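Local coordinates for protein VAPBC49 (Mycobacterium tuberculosis, PDB 5AF3) that may serve as the antitoxin of a type II toxin-antitoxin system whose cognate toxin is VapC45, at residues A[122-127]-A[142-147]. Residues are numbered along the deposited sequence; the frame is centred on the assembly and turned at random.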
ATOM      1  N   VAL A 122     -18.954 -22.621  13.107  1.00 15.97           N
ATOM      2  CA  VAL A 122     -20.226 -21.903  13.262  1.00 16.56           C
ATOM      3  C   VAL A 122     -20.829 -21.501  11.891  1.00 20.81           C
ATOM      4  O   VAL A 122     -22.029 -21.689  11.606  1.00 19.40           O
ATOM      5  CB  VAL A 122     -20.051 -20.637  14.219  1.00 19.38           C
ATOM      6  CG1 VAL A 122     -21.252 -19.763  14.188  1.00 15.66           C
ATOM      7  CG2 VAL A 122     -19.703 -21.086  15.686  1.00 22.98           C
ATOM      8  N   LEU A 123     -19.991 -20.949  11.020  1.00 18.13           N
ATOM      9  CA  LEU A 123     -20.494 -20.512   9.725  1.00 17.83           C
ATOM     10  C   LEU A 123     -20.937 -21.664   8.838  1.00 15.52           C
ATOM     11  O   LEU A 123     -21.902 -21.563   8.106  1.00 17.71           O
ATOM     12  CB  LEU A 123     -19.409 -19.703   9.013  1.00 20.39           C
ATOM     13  CG  LEU A 123     -19.264 -18.306   9.634  1.00 17.87           C
ATOM     14  CD1 LEU A 123     -17.890 -17.774   9.134  1.00 22.80           C
ATOM     15  CD2 LEU A 123     -20.405 -17.363   9.318  1.00 22.03           C
ATOM     16  N   TRP A 124     -20.173 -22.735   8.873  1.00 18.47           N
ATOM     17  CA  TRP A 124     -20.539 -23.938   8.134  1.00 23.73           C
ATOM     18  C   TRP A 124     -21.998 -24.366   8.454  1.00 20.70           C
ATOM     19  O   TRP A 124     -22.816 -24.544   7.538  1.00 22.79           O
ATOM     20  CB  TRP A 124     -19.531 -25.038   8.423  1.00 30.38           C
ATOM     21  CG  TRP A 124     -19.964 -26.327   7.908  1.00 35.66           C
ATOM     22  CD1 TRP A 124     -20.208 -26.646   6.606  1.00 38.53           C
ATOM     23  CD2 TRP A 124     -20.246 -27.500   8.678  1.00 37.66           C
ATOM     24  NE1 TRP A 124     -20.613 -27.959   6.511  1.00 38.53           N
ATOM     25  CE2 TRP A 124     -20.652 -28.504   7.770  1.00 38.23           C
ATOM     26  CE3 TRP A 124     -20.199 -27.800  10.053  1.00 39.00           C
ATOM     27  CZ2 TRP A 124     -20.991 -29.795   8.184  1.00 35.56           C
ATOM     28  CZ3 TRP A 124     -20.540 -29.081  10.465  1.00 38.12           C
ATOM     29  CH2 TRP A 124     -20.930 -30.063   9.527  1.00 37.69           C
ATOM     30  N   ARG A 125     -22.292 -24.484   9.748  1.00 26.13           N
ATOM     31  CA  ARG A 125     -23.626 -24.833  10.269  1.00 29.63           C
ATOM     32  C   ARG A 125     -24.733 -23.935   9.700  1.00 28.34           C
ATOM     33  O   ARG A 125     -25.817 -24.419   9.337  1.00 25.88           O
ATOM     34  CB  ARG A 125     -23.638 -24.747  11.802  1.00 33.29           C
ATOM     35  CG  ARG A 125     -22.812 -25.798  12.504  1.00 36.24           C
ATOM     36  CD  ARG A 125     -23.143 -25.892  14.017  1.00 42.47           C
ATOM     37  NE  ARG A 125     -22.048 -25.433  14.900  1.00 42.74           N
ATOM     38  CZ  ARG A 125     -22.110 -24.387  15.729  1.00 47.05           C
ATOM     39  NH1 ARG A 125     -23.215 -23.626  15.815  1.00 42.90           N
ATOM     40  NH2 ARG A 125     -21.045 -24.095  16.480  1.00 49.01           N
ATOM     41  N   PHE A 126     -24.453 -22.627   9.608  1.00 21.65           N
ATOM     42  CA  PHE A 126     -25.380 -21.668   9.033  1.00 20.18           C
ATOM     43  C   PHE A 126     -25.640 -21.954   7.539  1.00 19.76           C
ATOM     44  O   PHE A 126     -26.772 -21.986   7.092  1.00 24.15           O
ATOM     45  CB  PHE A 126     -24.790 -20.255   9.220  1.00 20.00           C
ATOM     46  CG  PHE A 126     -25.663 -19.161   8.762  1.00 19.73           C
ATOM     47  CD1 PHE A 126     -26.909 -18.953   9.352  1.00 22.79           C
ATOM     48  CD2 PHE A 126     -25.233 -18.276   7.760  1.00 17.45           C
ATOM     49  CE1 PHE A 126     -27.716 -17.953   8.943  1.00 20.68           C
ATOM     50  CE2 PHE A 126     -26.042 -17.271   7.349  1.00 18.75           C
ATOM     51  CZ  PHE A 126     -27.292 -17.091   7.946  1.00 20.67           C
ATOM     52  N   ALA A 127     -24.584 -22.169   6.772  1.00 18.67           N
ATOM     53  CA  ALA A 127     -24.722 -22.317   5.322  1.00 19.55           C
ATOM     54  C   ALA A 127     -25.406 -23.650   4.985  1.00 22.60           C
ATOM     55  O   ALA A 127     -26.102 -23.732   3.985  1.00 22.39           O
ATOM     56  CB  ALA A 127     -23.365 -22.246   4.666  1.00 21.90           C
ATOM     57  N   GLY A 142     -17.011 -18.461   0.496  1.00 15.49           N
ATOM     58  CA  GLY A 142     -15.927 -17.487   0.298  1.00 16.20           C
ATOM     59  C   GLY A 142     -14.917 -17.524   1.447  1.00 16.43           C
ATOM     60  O   GLY A 142     -13.745 -17.166   1.275  1.00 17.18           O
ATOM     61  N   LEU A 143     -15.375 -17.955   2.626  1.00 12.88           N
ATOM     62  CA  LEU A 143     -14.566 -17.928   3.844  1.00 13.95           C
ATOM     63  C   LEU A 143     -13.862 -19.207   4.250  1.00 18.20           C
ATOM     64  O   LEU A 143     -12.772 -19.156   4.848  1.00 17.31           O
ATOM     65  CB  LEU A 143     -15.470 -17.449   5.026  1.00 14.92           C
ATOM     66  CG  LEU A 143     -15.955 -16.015   4.931  1.00 15.86           C
ATOM     67  CD1 LEU A 143     -17.037 -15.721   5.969  1.00 20.28           C
ATOM     68  CD2 LEU A 143     -14.752 -15.080   5.113  1.00 19.64           C
ATOM     69  N   ILE A 144     -14.451 -20.372   3.947  1.00 15.02           N
ATOM     70  CA  ILE A 144     -13.998 -21.602   4.573  1.00 18.46           C
ATOM     71  C   ILE A 144     -13.719 -22.704   3.548  1.00 17.77           C
ATOM     72  O   ILE A 144     -14.246 -22.661   2.420  1.00 21.09           O
ATOM     73  CB  ILE A 144     -14.995 -22.107   5.670  1.00 18.60           C
ATOM     74  CG1 ILE A 144     -16.268 -22.661   5.049  1.00 22.87           C
ATOM     75  CG2 ILE A 144     -15.307 -20.999   6.694  1.00 16.48           C
ATOM     76  CD1 ILE A 144     -17.260 -23.261   6.063  1.00 26.91           C
ATOM     77  N   VAL A 145     -12.858 -23.638   3.925  1.00 19.72           N
ATOM     78  CA  VAL A 145     -12.525 -24.786   3.068  1.00 24.87           C
ATOM     79  C   VAL A 145     -12.331 -25.993   3.943  1.00 27.27           C
ATOM     80  O   VAL A 145     -12.019 -25.826   5.137  1.00 26.96           O
ATOM     81  CB  VAL A 145     -11.239 -24.549   2.243  1.00 22.82           C
ATOM     82  CG1 VAL A 145     -11.515 -23.540   1.160  1.00 27.27           C
ATOM     83  CG2 VAL A 145     -10.097 -24.095   3.128  1.00 22.27           C
ATOM     84  N   PRO A 146     -12.535 -27.207   3.372  1.00 30.56           N
ATOM     85  CA  PRO A 146     -12.157 -28.463   4.059  1.00 33.05           C
ATOM     86  C   PRO A 146     -10.653 -28.579   4.295  1.00 34.43           C
ATOM     87  O   PRO A 146      -9.848 -28.286   3.408  1.00 40.65           O
ATOM     88  CB  PRO A 146     -12.609 -29.557   3.088  1.00 31.53           C
ATOM     89  CG  PRO A 146     -13.580 -28.914   2.160  1.00 30.93           C
ATOM     90  CD  PRO A 146     -13.189 -27.460   2.066  1.00 29.89           C
ATOM     91  N   ARG A 147     -10.276 -28.977   5.493  1.00 38.53           N
ATOM     92  CA  ARG A 147      -8.904 -29.344   5.785  1.00 42.33           C
ATOM     93  C   ARG A 147      -8.927 -30.534   6.736  1.00 43.77           C
ATOM     94  O   ARG A 147      -9.539 -30.456   7.800  1.00 44.15           O
ATOM     95  CB  ARG A 147      -8.154 -28.177   6.414  1.00 44.24           C
ATOM     96  CG  ARG A 147      -6.657 -28.354   6.409  1.00 48.98           C
ATOM     97  CD  ARG A 147      -5.990 -27.445   7.418  1.00 52.11           C
ATOM     98  NE  ARG A 147      -4.893 -28.138   8.087  1.00 58.77           N
ATOM     99  CZ  ARG A 147      -3.677 -28.314   7.572  1.00 60.24           C
ATOM    100  NH1 ARG A 147      -3.376 -27.836   6.364  1.00 61.48           N
ATOM    101  NH2 ARG A 147      -2.757 -28.968   8.274  1.00 62.24           N
TER
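Ile144 and Leu123 bring the greatest buried area to this small apolar joint between helix 115-130 and the start of a beta hairpin. Helix 135-143 runs straight into the hairpin, whose strands are 144-147 and 150-153; helices 95-105, 115-130 and 135-143 followed by such a two-stranded hairpin recall a winged-helix arrangement, with the hairpin in the place of the wing. No hydrogen bond crosses between 122-127 and 142-147; the contact is made by apolar side-chain packing.

The end of the Ile144 side chain, CD1, meets the side of the helix. Its CG1 sits between the backbone N and the carbonyl carbon (chi1 72°), and the extended second torsion (176°) carries CD1 up to Trp124, 3.7 Å from CB. The same methyl lies 3.9 Å from CA of Trp124, so it presses on the root of the tryptophan and meets the indole obliquely. With CG anti to the backbone N (chi1 170°), that indole leads away from the 142-147 backbone and stacks on Tyr151 of the partner strand, which Ile144 also touches. Helix and hairpin are thereby joined through both of its strands.

One residue back on the helix, Leu123 points toward 142-147 and also touches Leu101, Val140 and Phe153. Leu143, the residue before the strand, turns toward Leu123 and also packs on Val89; its backbone is hydrogen-bonded to Lys154, just past the returning strand. The two leucine side chains meet at an oblique angle through one methyl of each, CD1 of Leu123 lying 3.9 Å from CD1 of Leu143.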